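Local coordinates for protein interpain A (PDB 3BB7) that probably cleaves proteins as a cysteine protease of the C10 family, captured here as a proform fragment with its catalytic nucleophile replaced, at residues Thr92-Gln97 with Asn180-Leu185; Val282-Gly285 with Val290-Tyr293. The protein carries 1 engineered substitution. All coordinates share one frame; numbering follows the deposited sequence.

Interaction 1 of 2, residues Thr92-Gln97 with Asn180-Leu185; sequences TTWGQQ and NAVATL
Val182 is the first residue of helical segment 180-185 to meet Trp94, and it does so with one methyl laid over the indole. Its CG2 sits 3.6 Å from the centroid of the six-membered ring, made up of Trp94 CD2, CE2, CE3, CZ2, CZ3 and CH2, and only 4° off the ring normal, a CH-pi contact. That branch lies anti to the backbone N, which puts CG1 between N and the carbonyl carbon (chi1 72°). The opposite face of the indole is packed by Thr92 CG2 from its own segment, and Trp94 is thus clamped between two methyls. In a clan CA, papain-like peptidase this contact belongs to the helical side: it joins helix 176-192 to the loop that leads toward helix 116-128, at whose start the engineered Ala116 replaces the predicted nucleophile. One turn on from the start of the segment, Thr184 turns back into the helix, its OG1 donating to Asn180 O at 2.8 Å. Leu185 closes the contact: CD2 reaches the rim of the indole near its plane, 4.1 Å from Trp94 CZ3. The indole's polar end points elsewhere, with NE1 hydrogen-bonded to Lys167 O, and Tyr100 and Tyr170 meet the ring too.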
ATOM      1  N   THR A  92     -12.589   0.268   0.569  1.00 10.67           N
ATOM      2  CA  THR A  92     -12.229   1.463   1.302  1.00 10.87           C
ATOM      3  C   THR A  92     -11.275   2.339   0.480  1.00 10.75           C
ATOM      4  O   THR A  92     -10.557   1.858  -0.406  1.00 11.67           O
ATOM      5  CB  THR A  92     -11.537   1.100   2.620  1.00 11.12           C
ATOM      6  OG1 THR A  92     -10.470   0.166   2.361  1.00 11.00           O
ATOM      7  CG2 THR A  92     -12.519   0.495   3.588  1.00 12.05           C
ATOM      8  N   THR A  93     -11.277   3.634   0.782  1.00 11.99           N
ATOM      9  CA  THR A  93     -10.340   4.561   0.188  1.00 11.58           C
ATOM     10  C   THR A  93      -9.691   5.385   1.291  1.00 11.17           C
ATOM     11  O   THR A  93      -9.822   6.603   1.355  1.00 11.59           O
ATOM     12  CB  THR A  93     -11.014   5.472  -0.865  1.00 11.51           C
ATOM     13  OG1 THR A  93     -12.234   6.001  -0.336  1.00 12.78           O
ATOM     14  CG2 THR A  93     -11.300   4.681  -2.130  1.00 14.03           C
ATOM     15  N   TRP A  94      -8.982   4.698   2.177  1.00 11.07           N
ATOM     16  CA  TRP A  94      -8.466   5.364   3.366  1.00 10.63           C
ATOM     17  C   TRP A  94      -7.169   6.129   3.134  1.00 10.35           C
ATOM     18  O   TRP A  94      -6.560   6.011   2.061  1.00 10.39           O
ATOM     19  CB  TRP A  94      -8.337   4.338   4.502  1.00  9.50           C
ATOM     20  CG  TRP A  94      -9.694   3.826   4.960  1.00  9.65           C
ATOM     21  CD1 TRP A  94     -10.924   4.301   4.582  1.00  9.84           C
ATOM     22  CD2 TRP A  94      -9.941   2.796   5.918  1.00  8.67           C
ATOM     23  NE1 TRP A  94     -11.930   3.636   5.256  1.00  9.84           N
ATOM     24  CE2 TRP A  94     -11.356   2.689   6.061  1.00  9.55           C
ATOM     25  CE3 TRP A  94      -9.115   1.904   6.637  1.00  8.52           C
ATOM     26  CZ2 TRP A  94     -11.958   1.742   6.892  1.00  9.68           C
ATOM     27  CZ3 TRP A  94      -9.710   0.978   7.491  1.00  9.36           C
ATOM     28  CH2 TRP A  94     -11.126   0.900   7.601  1.00  9.93           C
ATOM     29  N   GLY A  95      -6.778   6.947   4.110  1.00 10.30           N
ATOM     30  CA  GLY A  95      -5.606   7.781   3.985  1.00 10.97           C
ATOM     31  C   GLY A  95      -4.898   7.904   5.325  1.00 10.25           C
ATOM     32  O   GLY A  95      -5.048   7.018   6.199  1.00 10.86           O
ATOM     33  N   GLN A  96      -4.126   8.981   5.502  1.00  9.82           N
ATOM     34  CA  GLN A  96      -3.248   9.099   6.669  1.00 10.31           C
ATOM     35  C   GLN A  96      -3.548  10.310   7.550  1.00 10.47           C
ATOM     36  O   GLN A  96      -2.959  10.439   8.640  1.00 10.74           O
ATOM     37  CB  GLN A  96      -1.788   9.214   6.222  1.00 10.31           C
ATOM     38  CG  GLN A  96      -1.236   7.991   5.507  1.00 10.87           C
ATOM     39  CD  GLN A  96       0.274   8.058   5.387  1.00 11.19           C
ATOM     40  OE1 GLN A  96       0.961   8.479   6.321  1.00 11.00           O
ATOM     41  NE2 GLN A  96       0.808   7.613   4.230  1.00 11.10           N
ATOM     42  N   GLN A  97      -4.422  11.205   7.096  1.00 10.69           N
ATOM     43  CA  GLN A  97      -4.751  12.410   7.871  1.00 12.22           C
ATOM     44  C   GLN A  97      -6.152  12.340   8.500  1.00 12.44           C
ATOM     45  O   GLN A  97      -6.578  11.242   8.893  1.00 11.85           O
ATOM     46  CB  GLN A  97      -4.441  13.683   7.076  1.00 12.60           C
ATOM     47  CG  GLN A  97      -2.968  13.722   6.712  1.00 14.71           C
ATOM     48  CD  GLN A  97      -2.543  15.008   6.110  1.00 17.23           C
ATOM     49  OE1 GLN A  97      -2.654  15.202   4.901  1.00 20.99           O
ATOM     50  NE2 GLN A  97      -2.046  15.908   6.945  1.00 17.98           N
ATOM     51  N   ASN A 180     -13.981   7.570  15.131  1.00 10.43           N
ATOM     52  CA  ASN A 180     -13.259   6.863  16.189  1.00 11.88           C
ATOM     53  C   ASN A 180     -12.949   5.395  15.856  1.00 10.54           C
ATOM     54  O   ASN A 180     -11.912   4.851  16.246  1.00 10.58           O
ATOM     55  CB  ASN A 180     -14.035   6.993  17.483  1.00 12.31           C
ATOM     56  CG  ASN A 180     -13.893   8.381  18.085  1.00 16.98           C
ATOM     57  OD1 ASN A 180     -12.907   9.075  17.823  1.00 19.81           O
ATOM     58  ND2 ASN A 180     -14.845   8.773  18.898  1.00 18.70           N
ATOM     59  N   ALA A 181     -13.878   4.743  15.161  1.00 10.54           N
ATOM     60  CA  ALA A 181     -13.684   3.353  14.775  1.00 10.49           C
ATOM     61  C   ALA A 181     -12.434   3.216  13.960  1.00  9.83           C
ATOM     62  O   ALA A 181     -11.579   2.395  14.277  1.00 11.17           O
ATOM     63  CB  ALA A 181     -14.868   2.843  13.998  1.00  9.98           C
ATOM     64  N   VAL A 182     -12.330   4.009  12.886  1.00  9.85           N
ATOM     65  CA  VAL A 182     -11.179   3.882  12.022  1.00  9.90           C
ATOM     66  C   VAL A 182      -9.903   4.440  12.675  1.00 10.26           C
ATOM     67  O   VAL A 182      -8.816   3.880  12.445  1.00 10.79           O
ATOM     68  CB  VAL A 182     -11.431   4.470  10.597  1.00  8.67           C
ATOM     69  CG1 VAL A 182     -11.480   6.005  10.592  1.00 10.77           C
ATOM     70  CG2 VAL A 182     -10.373   3.985   9.636  1.00 11.00           C
ATOM     71  N   ALA A 183     -10.026   5.516  13.468  1.00 11.04           N
ATOM     72  CA  ALA A 183      -8.849   6.111  14.103  1.00 10.83           C
ATOM     73  C   ALA A 183      -8.208   5.151  15.098  1.00 10.75           C
ATOM     74  O   ALA A 183      -6.999   5.137  15.225  1.00 10.80           O
ATOM     75  CB  ALA A 183      -9.224   7.399  14.800  1.00 11.65           C
ATOM     76  N   THR A 184      -9.032   4.386  15.832  1.00 10.12           N
ATOM     77  CA  THR A 184      -8.520   3.391  16.770  1.00 10.67           C
ATOM     78  C   THR A 184      -7.726   2.333  16.012  1.00 10.55           C
ATOM     79  O   THR A 184      -6.614   1.999  16.417  1.00 10.06           O
ATOM     80  CB  THR A 184      -9.688   2.753  17.531  1.00 10.45           C
ATOM     81  OG1 THR A 184     -10.350   3.770  18.307  1.00 12.06           O
ATOM     82  CG2 THR A 184      -9.190   1.638  18.431  1.00 12.18           C
ATOM     83  N   LEU A 185      -8.301   1.809  14.922  1.00 10.14           N
ATOM     84  CA  LEU A 185      -7.633   0.799  14.117  1.00 10.17           C
ATOM     85  C   LEU A 185      -6.300   1.319  13.540  1.00  9.44           C
ATOM     86  O   LEU A 185      -5.274   0.633  13.601  1.00 10.58           O
ATOM     87  CB  LEU A 185      -8.577   0.310  13.008  1.00  9.92           C
ATOM     88  CG  LEU A 185      -8.011  -0.752  12.057  1.00 10.58           C
ATOM     89  CD1 LEU A 185      -7.667  -2.063  12.841  1.00 12.09           C
ATOM     90  CD2 LEU A 185      -8.977  -1.054  10.939  1.00 11.47           C
TER

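Interaction 2 of 2, residues Val282-Gly285 with Val290-Tyr293; sequences VNWG and VDGY
Trp284 and Asp291 lock together the two arms of a beta hairpin, strands 280-283 and 292-294, just where the pairing gives way to the connecting turn. Val282 and Gly292 form the antiparallel hydrogen-bonded pair: Val282 N donates to Gly292 O at 2.8 Å, whereas the return bond from Gly292 N to Val282 O is weak.

Beyond this pair, the bonds across the contact each join a side chain to a backbone atom. The tightly packed part is the indole. Trp284 CG lies anti to its own carbonyl carbon, and this swings the ring back over Val282, whose CG1 rests against the middle of one face. From the ring edge, NE1 donates to Val290 O at 3.0 Å; the acceptor lies in the indole plane, but the N-H comes in well above the carbonyl plane and the bond is bent, 139° at the hydrogen. Val290 CG2 packs 4.0 Å from Trp284 CD1, while Phe269 and Tyr294 make edge-to-face contacts with the indole and Phe51 of helix 49-68 touches Val290. This buried cluster lies in the neighbourhood of His267, the predicted proton acceptor.

Asp291, partly exposed, stands on the more open side, and its two carboxylate oxygens are held unequally. OD1 is firmly engaged, accepting from Trp284 N at 3.0 Å in a nearly straight bond (165°), met from above the carboxylate plane. OD2 is the looser one: it lies against the Asn283 amide, 3.6 Å from Asn283 CG, with no hydrogen bond between them and the amide and carboxylate planes 49° apart. Asn283 ND2 goes instead to Thr92 O, and its OD1 is shared by two donors, Gln123 NE2 and Gly285 N. The second of these closes an Asx turn, Gly285 N meeting Asn283 OD1 at 3.1 Å in the plane of the acceptor's carbonyl.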
ATOM      1  N   VAL A 282      -4.127  -1.791  -7.139  1.00 10.17           N
ATOM      2  CA  VAL A 282      -3.409  -1.121  -6.055  1.00 10.93           C
ATOM      3  C   VAL A 282      -4.305  -0.088  -5.364  1.00 10.67           C
ATOM      4  O   VAL A 282      -4.965   0.736  -6.029  1.00 10.90           O
ATOM      5  CB  VAL A 282      -2.170  -0.399  -6.574  1.00 10.68           C
ATOM      6  CG1 VAL A 282      -1.429   0.329  -5.447  1.00 11.65           C
ATOM      7  CG2 VAL A 282      -1.205  -1.367  -7.288  1.00 11.34           C
ATOM      8  N   ASN A 283      -4.315  -0.178  -4.033  1.00 10.99           N
ATOM      9  CA  ASN A 283      -4.909   0.837  -3.179  1.00 10.29           C
ATOM     10  C   ASN A 283      -3.770   1.537  -2.466  1.00 10.10           C
ATOM     11  O   ASN A 283      -3.155   0.962  -1.595  1.00 10.74           O
ATOM     12  CB  ASN A 283      -5.888   0.188  -2.204  1.00 10.84           C
ATOM     13  CG  ASN A 283      -6.671   1.216  -1.400  1.00 10.34           C
ATOM     14  OD1 ASN A 283      -6.089   2.154  -0.858  1.00 11.63           O
ATOM     15  ND2 ASN A 283      -8.005   1.063  -1.363  1.00 12.55           N
ATOM     16  N   TRP A 284      -3.456   2.756  -2.883  1.00 10.79           N
ATOM     17  CA  TRP A 284      -2.267   3.453  -2.385  1.00 11.03           C
ATOM     18  C   TRP A 284      -2.430   3.986  -0.969  1.00 10.51           C
ATOM     19  O   TRP A 284      -1.443   4.440  -0.390  1.00 12.27           O
ATOM     20  CB  TRP A 284      -1.912   4.656  -3.270  1.00 10.82           C
ATOM     21  CG  TRP A 284      -1.688   4.320  -4.723  1.00  9.98           C
ATOM     22  CD1 TRP A 284      -2.555   4.555  -5.761  1.00 10.05           C
ATOM     23  CD2 TRP A 284      -0.519   3.714  -5.299  1.00  9.08           C
ATOM     24  NE1 TRP A 284      -1.992   4.138  -6.952  1.00 10.55           N
ATOM     25  CE2 TRP A 284      -0.759   3.594  -6.694  1.00 10.68           C
ATOM     26  CE3 TRP A 284       0.690   3.213  -4.766  1.00 10.42           C
ATOM     27  CZ2 TRP A 284       0.160   3.033  -7.566  1.00 11.25           C
ATOM     28  CZ3 TRP A 284       1.621   2.631  -5.675  1.00 10.62           C
ATOM     29  CH2 TRP A 284       1.334   2.557  -7.046  1.00 10.62           C
ATOM     30  N   GLY A 285      -3.645   3.982  -0.438  1.00 10.35           N
ATOM     31  CA  GLY A 285      -3.900   4.496   0.914  1.00 11.41           C
ATOM     32  C   GLY A 285      -3.742   6.011   0.962  1.00 10.85           C
ATOM     33  O   GLY A 285      -3.300   6.559   1.956  1.00 11.11           O
ATOM     34  N   VAL A 290      -5.626   8.169  -7.376  1.00 13.38           N
ATOM     35  CA  VAL A 290      -4.952   7.343  -8.385  1.00 13.06           C
ATOM     36  C   VAL A 290      -4.911   5.832  -8.145  1.00 12.93           C
ATOM     37  O   VAL A 290      -4.108   5.138  -8.758  1.00 12.55           O
ATOM     38  CB  VAL A 290      -3.586   7.958  -8.871  1.00 13.23           C
ATOM     39  CG1 VAL A 290      -3.806   9.353  -9.474  1.00 12.62           C
ATOM     40  CG2 VAL A 290      -2.520   8.008  -7.768  1.00 12.60           C
ATOM     41  N   ASP A 291      -5.834   5.325  -7.325  1.00 11.74           N
ATOM     42  CA  ASP A 291      -5.978   3.870  -7.207  1.00 11.49           C
ATOM     43  C   ASP A 291      -6.315   3.324  -8.601  1.00 11.06           C
ATOM     44  O   ASP A 291      -6.991   3.992  -9.401  1.00 11.87           O
ATOM     45  CB  ASP A 291      -7.071   3.462  -6.201  1.00 12.87           C
ATOM     46  CG  ASP A 291      -6.716   3.772  -4.768  1.00 12.04           C
ATOM     47  OD1 ASP A 291      -5.558   4.157  -4.499  1.00 12.89           O
ATOM     48  OD2 ASP A 291      -7.617   3.582  -3.891  1.00 13.01           O
ATOM     49  N   GLY A 292      -5.812   2.134  -8.913  1.00 11.04           N
ATOM     50  CA  GLY A 292      -6.004   1.547 -10.248  1.00 11.06           C
ATOM     51  C   GLY A 292      -5.151   0.318 -10.421  1.00  9.77           C
ATOM     52  O   GLY A 292      -4.695  -0.264  -9.429  1.00 11.21           O
ATOM     53  N   TYR A 293      -4.919  -0.081 -11.675  1.00  9.64           N
ATOM     54  CA  TYR A 293      -4.104  -1.265 -11.983  1.00 10.04           C
ATOM     55  C   TYR A 293      -2.755  -0.827 -12.505  1.00  9.85           C
ATOM     56  O   TYR A 293      -2.656   0.021 -13.400  1.00 10.09           O
ATOM     57  CB  TYR A 293      -4.818  -2.113 -13.015  1.00 10.29           C
ATOM     58  CG  TYR A 293      -5.946  -2.966 -12.452  1.00 10.53           C
ATOM     59  CD1 TYR A 293      -5.790  -4.343 -12.296  1.00 10.24           C
ATOM     60  CD2 TYR A 293      -7.137  -2.392 -12.044  1.00 11.54           C
ATOM     61  CE1 TYR A 293      -6.841  -5.127 -11.810  1.00 11.80           C
ATOM     62  CE2 TYR A 293      -8.199  -3.172 -11.554  1.00 13.89           C
ATOM     63  CZ  TYR A 293      -8.021  -4.532 -11.409  1.00 11.87           C
ATOM     64  OH  TYR A 293      -9.079  -5.293 -10.946  1.00 14.28           O
TER

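In the fold
Both contacts are buried within the C10 peptidase part of the chain, yet they hold different elements. Interaction 1 is long-range and wholly apolar across its segments, seating helix 176-192 against a loop through a single indole. Interaction 2 is local, nearer the centre of the molecule, and relies on hydrogen bonds to close a hairpin of the large antiparallel sheet. A tryptophan is central to each: Trp94 offers a face to Val182 and an edge to Leu185, while Trp284 uses its N-H at the ring edge. The two sites meet directly, Asn283 of interaction 2 tying the sheet to the loop before helix 116-128 that carries segment 92-97.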